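Protein-tyrosine-phosphatase (Shewanella sp., PDB 2Z72) catalyses the removal of phosphate from protein phosphotyrosine, as a cold-active enzyme of the calcineurin-like phosphoesterase family that binds two zinc ions. Local coordinates at residues Val74-Val79 / Asp84-Leu89; Ile301-Ser306 / Glu314-Glu319; Tyr12-Ile17 / Ile173-Asn178; Lys179-Ser182 / Glu186-Gln189. One frame throughout, in Å; residues are numbered along the deposited sequence.

Contact 1. Residues Val74-Val79 / Asp84-Leu89; sequences VALSDV and DVLLTL. With ZN (zinc ion), chain B.
L76, at the end of strand 72-76, meets L86 and L89 on helix 83-92, inside the beta-alpha-beta unit that strand 108-111 completes. The turn after the strand carries the D-x-H metal motif of the calcineurin-like phosphoesterases. The contact itself is purely aliphatic. Its tightest point is methyl to methyl, L76 CD1 against L86 CD1 at 3.6 Å, with the two side chains crossing at about a right angle. The same methyl, L76 CD1, also reaches L89 CD2, more loosely, at 4.2 Å, and here the chains slide past each other in opposite directions. In L76 the first torsion sets CG between the backbone N and the carbonyl carbon (chi1 68°), and the extended second torsion (chi2 171°) carries CD1 on to both leucines. L86 CD1 has a second neighbour in V79 CG2, 4.1 Å away. This methyl branch of V79 lies beside its own backbone N, since CG1 takes the anti position (chi1 170°). The helix therefore touches both the strand end and the metal-binding turn. V125 of helix 122-138 packs on V79 and L86, and M111 of strand 108-111 on L76 and V79, so the methyls stay buried. On the side of the turn remote from the helix, D78 binds zinc together with H80 and D114, two waters making up the rest of the shell. S77 OG donates to D78 OD2 at 2.6 Å from above the carboxylate plane, while D78 OD1 holds the zinc at 2.0 Å.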
loop_
_atom_site.group_PDB
_atom_site.type_symbol
_atom_site.label_atom_id
_atom_site.label_comp_id
_atom_site.label_asym_id
_atom_site.label_seq_id
_atom_site.Cartn_x
_atom_site.Cartn_y
_atom_site.Cartn_z
ATOM N N VAL A 74 -2.122 -9.314 9.318
ATOM C CA VAL A 74 -1.080 -8.366 9.681
ATOM C C VAL A 74 -1.281 -7.093 8.888
ATOM O O VAL A 74 -1.638 -7.095 7.702
ATOM C CB VAL A 74 0.246 -9.104 9.401
ATOM C CG1 VAL A 74 0.481 -9.384 7.914
ATOM C CG2 VAL A 74 1.393 -8.277 9.919
ATOM N N ALA A 75 -1.056 -5.943 9.536
ATOM C CA ALA A 75 -1.231 -4.660 8.883
ATOM C C ALA A 75 -0.029 -3.767 9.128
ATOM O O ALA A 75 0.577 -3.788 10.213
ATOM C CB ALA A 75 -2.495 -3.976 9.394
ATOM N N LEU A 76 0.281 -2.971 8.136
ATOM C CA LEU A 76 1.402 -2.029 8.157
ATOM C C LEU A 76 1.185 -1.031 7.048
ATOM O O LEU A 76 0.303 -1.178 6.214
ATOM C CB LEU A 76 2.777 -2.709 8.086
ATOM C CG LEU A 76 3.100 -3.399 6.732
ATOM C CD1 LEU A 76 4.564 -3.826 6.726
ATOM C CD2 LEU A 76 2.264 -4.629 6.456
ATOM N N SER A 77 1.989 0.038 6.996
ATOM C CA SER A 77 1.668 1.139 6.091
ATOM C C SER A 77 2.830 2.090 5.933
ATOM O O SER A 77 3.780 2.094 6.692
ATOM C CB SER A 77 0.539 1.940 6.738
ATOM O OG SER A 77 -0.133 2.755 5.795
ATOM N N ASP A 78 2.738 2.928 4.911
ATOM C CA ASP A 78 3.593 4.105 4.731
ATOM C C ASP A 78 5.070 3.732 4.685
ATOM O O ASP A 78 5.940 4.343 5.296
ATOM C CB ASP A 78 3.311 5.146 5.825
ATOM C CG ASP A 78 1.913 5.735 5.685
ATOM O OD1 ASP A 78 1.719 6.769 5.019
ATOM O OD2 ASP A 78 0.964 5.093 6.218
ATOM N N VAL A 79 5.372 2.709 3.866
ATOM C CA VAL A 79 6.771 2.336 3.672
ATOM C C VAL A 79 7.574 3.457 2.993
ATOM O O VAL A 79 8.754 3.591 3.277
ATOM C CB VAL A 79 6.807 1.002 2.899
ATOM C CG1 VAL A 79 8.196 0.648 2.428
ATOM C CG2 VAL A 79 6.209 -0.129 3.723
ATOM N N ASP A 84 14.634 -1.720 2.665
ATOM C CA ASP A 84 15.417 -2.422 3.642
ATOM C C ASP A 84 14.677 -2.519 4.952
ATOM O O ASP A 84 14.704 -3.590 5.628
ATOM C CB ASP A 84 16.776 -1.739 3.878
ATOM C CG ASP A 84 17.648 -1.635 2.651
ATOM O OD1 ASP A 84 17.519 -2.476 1.733
ATOM O OD2 ASP A 84 18.480 -0.711 2.643
ATOM N N VAL A 85 14.036 -1.446 5.395
ATOM C CA VAL A 85 13.296 -1.477 6.657
ATOM C C VAL A 85 12.099 -2.429 6.565
ATOM O O VAL A 85 11.887 -3.240 7.491
ATOM C CB VAL A 85 12.817 -0.069 7.036
ATOM C CG1 VAL A 85 11.934 -0.069 8.275
ATOM C CG2 VAL A 85 14.018 0.862 7.264
ATOM N N LEU A 86 11.359 -2.366 5.479
ATOM C CA LEU A 86 10.266 -3.304 5.299
ATOM C C LEU A 86 10.697 -4.741 5.378
ATOM O O LEU A 86 10.084 -5.597 6.042
ATOM C CB LEU A 86 9.594 -3.014 3.954
ATOM C CG LEU A 86 8.506 -3.979 3.515
ATOM C CD1 LEU A 86 7.328 -3.947 4.484
ATOM C CD2 LEU A 86 8.056 -3.682 2.078
ATOM N N LEU A 87 11.778 -5.091 4.646
ATOM C CA LEU A 87 12.226 -6.450 4.600
ATOM C C LEU A 87 12.656 -6.908 5.977
ATOM O O LEU A 87 12.331 -8.026 6.429
ATOM C CB LEU A 87 13.367 -6.615 3.604
ATOM C CG LEU A 87 13.712 -8.030 3.192
ATOM C CD1 LEU A 87 12.683 -8.632 2.234
ATOM C CD2 LEU A 87 15.058 -7.983 2.482
ATOM N N THR A 88 13.430 -6.073 6.675
ATOM C CA THR A 88 13.877 -6.451 8.003
ATOM C C THR A 88 12.690 -6.702 8.957
ATOM O O THR A 88 12.660 -7.673 9.692
ATOM C CB THR A 88 14.786 -5.356 8.576
ATOM O OG1 THR A 88 15.983 -5.379 7.786
ATOM C CG2 THR A 88 15.146 -5.592 10.037
ATOM N N LEU A 89 11.682 -5.798 8.891
ATOM C CA LEU A 89 10.536 -5.956 9.756
ATOM C C LEU A 89 9.834 -7.282 9.472
ATOM O O LEU A 89 9.458 -8.027 10.396
ATOM C CB LEU A 89 9.581 -4.766 9.532
ATOM C CG LEU A 89 8.198 -4.949 10.222
ATOM C CD1 LEU A 89 8.320 -5.090 11.726
ATOM C CD2 LEU A 89 7.324 -3.737 9.838
HETATM ZN ZN ZN B . 2.556 8.369 4.189
HETATM O O HOH W 1 3.539 8.801 6.015
HETATM O O HOH W 2 1.197 9.793 4.365
#

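Contact 2. Residues Ile301-Ser306 / Glu314-Glu319; sequences IAVDSS and ELLLLE
I301 and V303 pack on L316 where two segments from different sheets meet, their touching parts running 162° apart. Strand 300-302 is part of a six-stranded sheet, and strand 315-319 pairs with strand 72-76 in another, so side chains rather than backbone bonds join them, as in the layered double-sheet core of calcineurin-like phosphoesterases.

The apolar part centres on L316. Its CD2 lies 3.8 Å from I301 CG2, and its CB lies 3.8 Å from V303 CG1, each pair of side chains crossing at about a right angle. With CG anti to the backbone N (chi1 171°), L316 extends its methyls past V303 toward I301. L323 of strand 322-326 also touches I301.

The polar part lies at the other end. S305 OG accepts a weak bond from E314 N, 3.3 Å long. A water lies 2.8 Å from S305 OG and 2.7 Å from each of V303 O and E314 O, so three polar groups from both segments meet on one molecule. Within 301-306, D304 OD2 accepts from S306 N at 3.0 Å, an Asx turn, consistent with the bend here; D304 OD1 also receives S288 OG. The carboxylate of E314 points to R325, its salt-bridge partner, and to V292 N.

The chemistry implies a division of labour: apolar contacts join the two sheets, while a weak bond to a hydroxyl and a shared water link the polar atoms of V303, S305 and E314.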
loop_
_atom_site.group_PDB
_atom_site.type_symbol
_atom_site.label_atom_id
_atom_site.label_comp_id
_atom_site.label_asym_id
_atom_site.label_seq_id
_atom_site.Cartn_x
_atom_site.Cartn_y
_atom_site.Cartn_z
ATOM N N ILE A 301 -6.433 1.928 15.407
ATOM C CA ILE A 301 -5.025 1.519 15.495
ATOM C C ILE A 301 -4.287 2.200 14.361
ATOM O O ILE A 301 -4.615 2.047 13.209
ATOM C CB ILE A 301 -4.790 0.011 15.454
ATOM C CG1 ILE A 301 -5.758 -0.781 16.358
ATOM C CG2 ILE A 301 -3.342 -0.284 15.808
ATOM C CD1 ILE A 301 -5.575 -0.554 17.843
ATOM N N ALA A 302 -3.238 2.959 14.790
ATOM C CA ALA A 302 -2.362 3.667 13.869
ATOM C C ALA A 302 -1.229 2.749 13.480
ATOM O O ALA A 302 -0.489 2.237 14.329
ATOM C CB ALA A 302 -1.807 4.912 14.569
ATOM N N VAL A 303 -1.076 2.493 12.178
ATOM C CA VAL A 303 -0.046 1.593 11.683
ATOM C C VAL A 303 0.932 2.280 10.723
ATOM O O VAL A 303 1.709 1.563 10.092
ATOM C CB VAL A 303 -0.657 0.312 11.072
ATOM C CG1 VAL A 303 -1.455 -0.459 12.132
ATOM C CG2 VAL A 303 -1.519 0.575 9.850
ATOM N N ASP A 304 0.947 3.592 10.697
ATOM C CA ASP A 304 2.109 4.292 10.143
ATOM C C ASP A 304 3.079 4.424 11.303
ATOM O O ASP A 304 2.853 5.272 12.181
ATOM C CB ASP A 304 1.742 5.597 9.501
ATOM C CG ASP A 304 2.945 6.357 8.938
ATOM O OD1 ASP A 304 2.690 7.367 8.262
ATOM O OD2 ASP A 304 4.100 5.911 9.192
ATOM N N SER A 305 4.094 3.600 11.320
ATOM C CA SER A 305 5.097 3.573 12.361
ATOM C C SER A 305 6.382 4.259 12.000
ATOM O O SER A 305 7.446 3.949 12.533
ATOM C CB SER A 305 5.343 2.106 12.679
ATOM O OG SER A 305 5.858 1.581 11.502
ATOM N N SER A 306 6.285 5.183 11.055
ATOM C CA SER A 306 7.434 5.978 10.617
ATOM C C SER A 306 8.523 5.173 9.926
ATOM O O SER A 306 9.699 5.555 9.991
ATOM C CB SER A 306 7.989 6.825 11.769
ATOM O OG SER A 306 6.987 7.769 12.195
ATOM N N GLU A 314 7.169 -1.250 12.605
ATOM C CA GLU A 314 6.340 -2.097 13.337
ATOM C C GLU A 314 5.113 -2.470 12.523
ATOM O O GLU A 314 4.729 -1.818 11.538
ATOM C CB GLU A 314 5.870 -1.452 14.673
ATOM C CG GLU A 314 7.083 -1.016 15.503
ATOM C CD GLU A 314 6.704 -0.650 16.941
ATOM O OE1 GLU A 314 7.657 -0.417 17.735
ATOM O OE2 GLU A 314 5.493 -0.508 17.242
ATOM N N LEU A 315 4.478 -3.539 12.986
ATOM C CA LEU A 315 3.214 -4.001 12.385
ATOM C C LEU A 315 2.220 -4.296 13.469
ATOM O O LEU A 315 2.517 -4.377 14.674
ATOM C CB LEU A 315 3.490 -5.158 11.440
ATOM C CG LEU A 315 4.244 -6.382 11.976
ATOM C CD1 LEU A 315 3.386 -7.285 12.846
ATOM C CD2 LEU A 315 4.780 -7.179 10.778
ATOM N N LEU A 316 0.980 -4.523 13.029
ATOM C CA LEU A 316 -0.130 -4.950 13.842
ATOM C C LEU A 316 -0.524 -6.357 13.427
ATOM O O LEU A 316 -0.683 -6.621 12.232
ATOM C CB LEU A 316 -1.316 -3.993 13.633
ATOM C CG LEU A 316 -2.647 -4.410 14.261
ATOM C CD1 LEU A 316 -2.545 -4.368 15.795
ATOM C CD2 LEU A 316 -3.756 -3.515 13.770
ATOM N N LEU A 317 -0.695 -7.221 14.398
ATOM C CA LEU A 317 -1.170 -8.570 14.199
ATOM C C LEU A 317 -2.536 -8.694 14.850
ATOM O O LEU A 317 -2.690 -8.330 16.016
ATOM C CB LEU A 317 -0.208 -9.570 14.778
ATOM C CG LEU A 317 -0.565 -11.047 14.761
ATOM C CD1 LEU A 317 -0.752 -11.591 13.384
ATOM C CD2 LEU A 317 0.560 -11.802 15.550
ATOM N N LEU A 318 -3.493 -9.213 14.080
ATOM C CA LEU A 318 -4.866 -9.474 14.598
ATOM C C LEU A 318 -5.129 -10.941 14.478
ATOM O O LEU A 318 -5.248 -11.515 13.361
ATOM C CB LEU A 318 -5.908 -8.686 13.786
ATOM C CG LEU A 318 -5.636 -7.180 13.652
ATOM C CD1 LEU A 318 -4.847 -6.800 12.417
ATOM C CD2 LEU A 318 -6.927 -6.383 13.621
ATOM N N GLU A 319 -5.220 -11.648 15.605
ATOM C CA GLU A 319 -5.321 -13.080 15.636
ATOM C C GLU A 319 -5.864 -13.507 17.002
ATOM O O GLU A 319 -5.483 -12.844 17.981
ATOM C CB GLU A 319 -3.919 -13.693 15.443
ATOM C CG GLU A 319 -3.855 -15.161 15.252
ATOM C CD GLU A 319 -2.481 -15.715 14.882
ATOM O OE1 GLU A 319 -2.479 -16.870 14.381
ATOM O OE2 GLU A 319 -1.472 -14.991 15.115
HETATM O O HOH W 3 4.058 0.216 9.916
#

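Contact 3. Residues Tyr12-Ile17 / Ile173-Asn178; sequences YVITPI and INRPYN
Y12 on strand 8-14 and I173, just after helix 166-172, make the apolar half of this contact: I173 CD1 lies 3.6 Å from Y12 CD1. The isoleucine reaches it through a nearly extended chain beyond CG1 (chi2 165°). Y24 of strand 22-27 touches I173 too. Y166 and A169 of helix 166-172 also touch Y12, whose hydroxyl bonds to D9.

A polar group meets an aliphatic one next to it. I14 CD1 comes within 4.0 Å of R175 NH1, the two side chains approaching from opposite directions.

Hydrogen bonds fold the loop on itself. R175 NE donates to I173 O at 3.0 Å with an angle of 157°; the oxygen lies in the guanidinium plane, although the donor stands above the carbonyl plane. R175 NH2 adds a weak bond of 3.5 Å to the same I173 O. N174, with positive phi, is the C-prime residue of a Schellman motif that ends the helix. Changing R175 to an alanine would probably leave I173 O without this side-chain donor and I14 CD1 without the guanidinium that lies against it.

The chemistry implies that one arginine serves two ends, holding a carbonyl at the helix terminus while its guanidinium also lies against a strand methyl.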
loop_
_atom_site.group_PDB
_atom_site.type_symbol
_atom_site.label_atom_id
_atom_site.label_comp_id
_atom_site.label_asym_id
_atom_site.label_seq_id
_atom_site.Cartn_x
_atom_site.Cartn_y
_atom_site.Cartn_z
ATOM N N TYR A 12 11.176 -0.813 -15.018
ATOM C CA TYR A 12 9.913 -0.220 -15.417
ATOM C C TYR A 12 9.411 -1.074 -16.593
ATOM O O TYR A 12 10.042 -1.116 -17.636
ATOM C CB TYR A 12 10.129 1.220 -15.849
ATOM C CG TYR A 12 10.646 2.104 -14.733
ATOM C CD1 TYR A 12 12.005 2.273 -14.484
ATOM C CD2 TYR A 12 9.768 2.757 -13.865
ATOM C CE1 TYR A 12 12.459 3.093 -13.464
ATOM C CE2 TYR A 12 10.222 3.541 -12.869
ATOM C CZ TYR A 12 11.560 3.701 -12.638
ATOM O OH TYR A 12 11.948 4.521 -11.594
ATOM N N VAL A 13 8.297 -1.795 -16.387
ATOM C CA VAL A 13 7.823 -2.773 -17.337
ATOM C C VAL A 13 6.576 -2.275 -18.042
ATOM O O VAL A 13 5.635 -1.822 -17.421
ATOM C CB VAL A 13 7.553 -4.137 -16.637
ATOM C CG1 VAL A 13 6.911 -5.109 -17.599
ATOM C CG2 VAL A 13 8.807 -4.718 -16.030
ATOM N N ILE A 14 6.636 -2.341 -19.379
ATOM C CA ILE A 14 5.483 -2.022 -20.245
ATOM C C ILE A 14 4.817 -3.320 -20.597
ATOM O O ILE A 14 5.499 -4.253 -21.036
ATOM C CB ILE A 14 6.055 -1.391 -21.559
ATOM C CG1 ILE A 14 6.902 -0.175 -21.241
ATOM C CG2 ILE A 14 4.961 -1.214 -22.561
ATOM C CD1 ILE A 14 6.277 0.859 -20.387
ATOM N N THR A 15 3.512 -3.428 -20.428
ATOM C CA THR A 15 2.747 -4.623 -20.735
ATOM C C THR A 15 1.602 -4.300 -21.664
ATOM O O THR A 15 0.629 -3.700 -21.247
ATOM C CB THR A 15 2.216 -5.282 -19.445
ATOM O OG1 THR A 15 3.365 -5.741 -18.713
ATOM C CG2 THR A 15 1.375 -6.494 -19.779
ATOM N N PRO A 16 1.768 -4.605 -22.927
ATOM C CA PRO A 16 0.717 -4.239 -23.916
ATOM C C PRO A 16 -0.431 -5.161 -23.868
ATOM O O PRO A 16 -0.367 -6.180 -23.184
ATOM C CB PRO A 16 1.521 -4.388 -25.218
ATOM C CG PRO A 16 2.460 -5.488 -24.984
ATOM C CD PRO A 16 2.910 -5.256 -23.544
ATOM N N ILE A 17 -1.514 -4.910 -24.547
ATOM C CA ILE A 17 -2.651 -5.818 -24.341
ATOM C C ILE A 17 -2.412 -7.177 -24.937
ATOM O O ILE A 17 -3.032 -8.162 -24.537
ATOM C CB ILE A 17 -3.944 -5.225 -24.889
ATOM C CG1 ILE A 17 -5.173 -6.049 -24.495
ATOM C CG2 ILE A 17 -3.839 -5.098 -26.391
ATOM C CD1 ILE A 17 -5.269 -6.390 -23.009
ATOM N N ILE A 173 14.300 7.385 -19.769
ATOM C CA ILE A 173 13.108 6.767 -20.385
ATOM C C ILE A 173 12.245 7.798 -21.077
ATOM O O ILE A 173 11.236 7.511 -21.786
ATOM C CB ILE A 173 12.352 5.923 -19.347
ATOM C CG1 ILE A 173 13.256 4.869 -18.733
ATOM C CG2 ILE A 173 11.126 5.224 -19.891
ATOM C CD1 ILE A 173 12.761 4.207 -17.467
ATOM N N ASN A 174 12.614 9.059 -20.894
ATOM C CA ASN A 174 11.995 10.157 -21.569
ATOM C C ASN A 174 10.489 10.247 -21.405
ATOM O O ASN A 174 9.708 10.387 -22.343
ATOM C CB ASN A 174 12.413 10.133 -23.079
ATOM C CG ASN A 174 12.164 11.452 -23.735
ATOM O OD1 ASN A 174 12.109 12.510 -23.119
ATOM N ND2 ASN A 174 12.039 11.373 -25.051
ATOM N N ARG A 175 10.076 10.180 -20.145
ATOM C CA ARG A 175 8.679 10.401 -19.800
ATOM C C ARG A 175 8.608 10.810 -18.348
ATOM O O ARG A 175 9.492 10.430 -17.559
ATOM C CB ARG A 175 7.831 9.238 -20.132
ATOM C CG ARG A 175 8.183 8.042 -19.351
ATOM C CD ARG A 175 7.607 6.844 -20.110
ATOM N NE ARG A 175 8.453 6.411 -21.223
ATOM C CZ ARG A 175 8.274 5.308 -21.939
ATOM N NH1 ARG A 175 7.262 4.500 -21.663
ATOM N NH2 ARG A 175 9.113 5.016 -22.920
ATOM N N PRO A 176 7.563 11.555 -18.037
ATOM C CA PRO A 176 7.442 12.035 -16.655
ATOM C C PRO A 176 7.102 10.912 -15.699
ATOM O O PRO A 176 6.647 9.813 -16.071
ATOM C CB PRO A 176 6.337 13.073 -16.691
ATOM C CG PRO A 176 5.527 12.712 -17.861
ATOM C CD PRO A 176 6.465 12.109 -18.878
ATOM N N TYR A 177 7.334 11.100 -14.392
ATOM C CA TYR A 177 7.280 10.020 -13.442
ATOM C C TYR A 177 5.910 9.356 -13.382
ATOM O O TYR A 177 5.815 8.142 -13.239
ATOM C CB TYR A 177 7.653 10.545 -12.059
ATOM C CG TYR A 177 7.883 9.531 -10.994
ATOM C CD1 TYR A 177 6.899 9.305 -10.009
ATOM C CD2 TYR A 177 9.049 8.799 -10.849
ATOM C CE1 TYR A 177 7.094 8.369 -9.006
ATOM C CE2 TYR A 177 9.261 7.905 -9.861
ATOM C CZ TYR A 177 8.265 7.684 -8.919
ATOM O OH TYR A 177 8.418 6.828 -7.887
ATOM N N ASN A 178 4.849 10.130 -13.510
ATOM C CA ASN A 178 3.504 9.523 -13.560
ATOM C C ASN A 178 3.373 8.557 -14.708
ATOM O O ASN A 178 2.613 7.566 -14.599
ATOM C CB ASN A 178 2.465 10.630 -13.593
ATOM C CG ASN A 178 2.617 11.613 -14.707
ATOM O OD1 ASN A 178 3.677 12.279 -14.730
ATOM N ND2 ASN A 178 1.661 11.786 -15.593
#

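Contact 4. Residues Lys179-Ser182 / Glu186-Gln189; sequences KLYS and EIGQ. Unlike the reference sequence in segment 179-182: S182 (reference Gly).
The carbonyl oxygen of S182, a serine where the reference sequence has glycine, accepts a hydrogen bond from T185 OG1 and meets G188 CA at 3.4 Å in a fairly straight CA-H...O contact (158° at the hydrogen). A second carbonyl, Y181 O, sits 3.3 Å from the same G188 CA, but the angle there falls to 122°, so that contact is more bent; R192 gives Y181 O a true hydrogen bond. A CB built on G188 would stand 2.0 Å from S182 O and 2.4 Å from Y181 O, consistent with the glycine at this position, and the loop lies directly on the first turn of helix 186-192.

The apolar complement is between Y181 and I187. I187 CG2 meets Y181 CD1 at 3.8 Å, at the ring edge and near its plane, with the two side chains lying side by side and pointing the same way. The methyl is there because CG2 is anti to the isoleucine's backbone N, CG1 having turned beside it (chi1 -66°). Y181 OH bonds to N123, which would hold the far end of the ring, while the ring of Y177 meets it edge-to-face.

Around this contact, L126 of helix 122-138 touches both Y181 and I187, W127 touches E186 and I187, L180 packs on helix 166-172, and E186 shares a backbone hydrogen bond with V13 of strand 8-14.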
loop_
_atom_site.group_PDB
_atom_site.type_symbol
_atom_site.label_atom_id
_atom_site.label_comp_id
_atom_site.label_asym_id
_atom_site.label_seq_id
_atom_site.Cartn_x
_atom_site.Cartn_y
_atom_site.Cartn_z
ATOM N N LYS A 179 4.023 8.803 -15.810
ATOM C CA LYS A 179 3.937 7.919 -16.988
ATOM C C LYS A 179 4.842 6.723 -16.870
ATOM O O LYS A 179 4.810 5.789 -17.686
ATOM C CB LYS A 179 4.165 8.741 -18.234
ATOM C CG LYS A 179 3.078 9.724 -18.501
ATOM C CD LYS A 179 1.762 9.030 -18.830
ATOM C CE LYS A 179 0.765 10.106 -19.313
ATOM N NZ LYS A 179 -0.626 9.587 -19.175
ATOM N N LEU A 180 5.697 6.642 -15.856
ATOM C CA LEU A 180 6.403 5.420 -15.543
ATOM C C LEU A 180 5.527 4.436 -14.803
ATOM O O LEU A 180 5.934 3.293 -14.622
ATOM C CB LEU A 180 7.674 5.741 -14.748
ATOM C CG LEU A 180 8.733 6.577 -15.457
ATOM C CD1 LEU A 180 9.915 6.861 -14.539
ATOM C CD2 LEU A 180 9.233 5.836 -16.701
ATOM N N TYR A 181 4.345 4.861 -14.428
ATOM C CA TYR A 181 3.362 4.037 -13.677
ATOM C C TYR A 181 1.973 4.157 -14.269
ATOM O O TYR A 181 0.966 3.980 -13.576
ATOM C CB TYR A 181 3.339 4.435 -12.166
ATOM C CG TYR A 181 4.728 4.220 -11.565
ATOM C CD1 TYR A 181 5.144 2.935 -11.233
ATOM C CD2 TYR A 181 5.638 5.229 -11.387
ATOM C CE1 TYR A 181 6.412 2.691 -10.721
ATOM C CE2 TYR A 181 6.882 5.025 -10.895
ATOM C CZ TYR A 181 7.280 3.759 -10.545
ATOM O OH TYR A 181 8.533 3.551 -10.024
ATOM N N SER A 182 1.904 4.471 -15.560
ATOM C CA SER A 182 0.621 4.635 -16.259
ATOM C C SER A 182 -0.034 3.300 -16.547
ATOM O O SER A 182 0.487 2.211 -16.256
ATOM C CB SER A 182 0.899 5.453 -17.524
ATOM O OG SER A 182 1.701 4.655 -18.380
ATOM N N GLU A 186 3.057 -2.479 -16.317
ATOM C CA GLU A 186 2.694 -3.590 -15.457
ATOM C C GLU A 186 2.309 -3.127 -14.060
ATOM O O GLU A 186 1.242 -3.493 -13.525
ATOM C CB GLU A 186 3.837 -4.596 -15.376
ATOM C CG GLU A 186 3.534 -5.860 -14.588
ATOM C CD GLU A 186 2.506 -6.764 -15.221
ATOM O OE1 GLU A 186 1.952 -7.634 -14.516
ATOM O OE2 GLU A 186 2.180 -6.582 -16.408
ATOM N N ILE A 187 3.172 -2.334 -13.435
ATOM C CA ILE A 187 2.896 -1.829 -12.078
ATOM C C ILE A 187 1.650 -0.954 -12.096
ATOM O O ILE A 187 0.830 -1.054 -11.172
ATOM C CB ILE A 187 4.117 -1.137 -11.486
ATOM C CG1 ILE A 187 5.282 -2.093 -11.249
ATOM C CG2 ILE A 187 3.732 -0.391 -10.207
ATOM C CD1 ILE A 187 5.033 -3.200 -10.259
ATOM N N GLY A 188 1.500 -0.109 -13.089
ATOM C CA GLY A 188 0.342 0.735 -13.152
ATOM C C GLY A 188 -0.912 -0.061 -13.290
ATOM O O GLY A 188 -1.960 0.331 -12.713
ATOM N N GLN A 189 -0.940 -1.129 -14.067
ATOM C CA GLN A 189 -2.103 -1.985 -14.236
ATOM C C GLN A 189 -2.426 -2.678 -12.912
ATOM O O GLN A 189 -3.609 -2.742 -12.495
ATOM C CB GLN A 189 -1.813 -3.019 -15.324
ATOM C CG GLN A 189 -1.739 -2.404 -16.700
ATOM C CD GLN A 189 -1.017 -3.255 -17.705
ATOM O OE1 GLN A 189 -0.734 -4.410 -17.520
ATOM N NE2 GLN A 189 -0.708 -2.612 -18.839
#

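How the contacts relate
The four contacts form two pairs. Contacts 1 and 2 have centres 10 Å apart and share the sheet in which strands 72-76 and 315-319 are neighbours, with A75 N 2.8 Å from L316 O; D78 and D304 bring both near the zinc site. Contacts 3 and 4 have centres 6 Å apart and meet through V13, T15 and E186, joining the N-terminal strand 8-14 to helix 186-192. The pairs lie well apart: contacts 2 and 3 have centres about 33 Å apart, on opposite sides of the chain's centre. Along the chain, contact 3 encloses contact 1, and contacts 4 and 2 follow. Helix 122-138 bridges the pairs, whose nearest atoms stay about 11 Å apart.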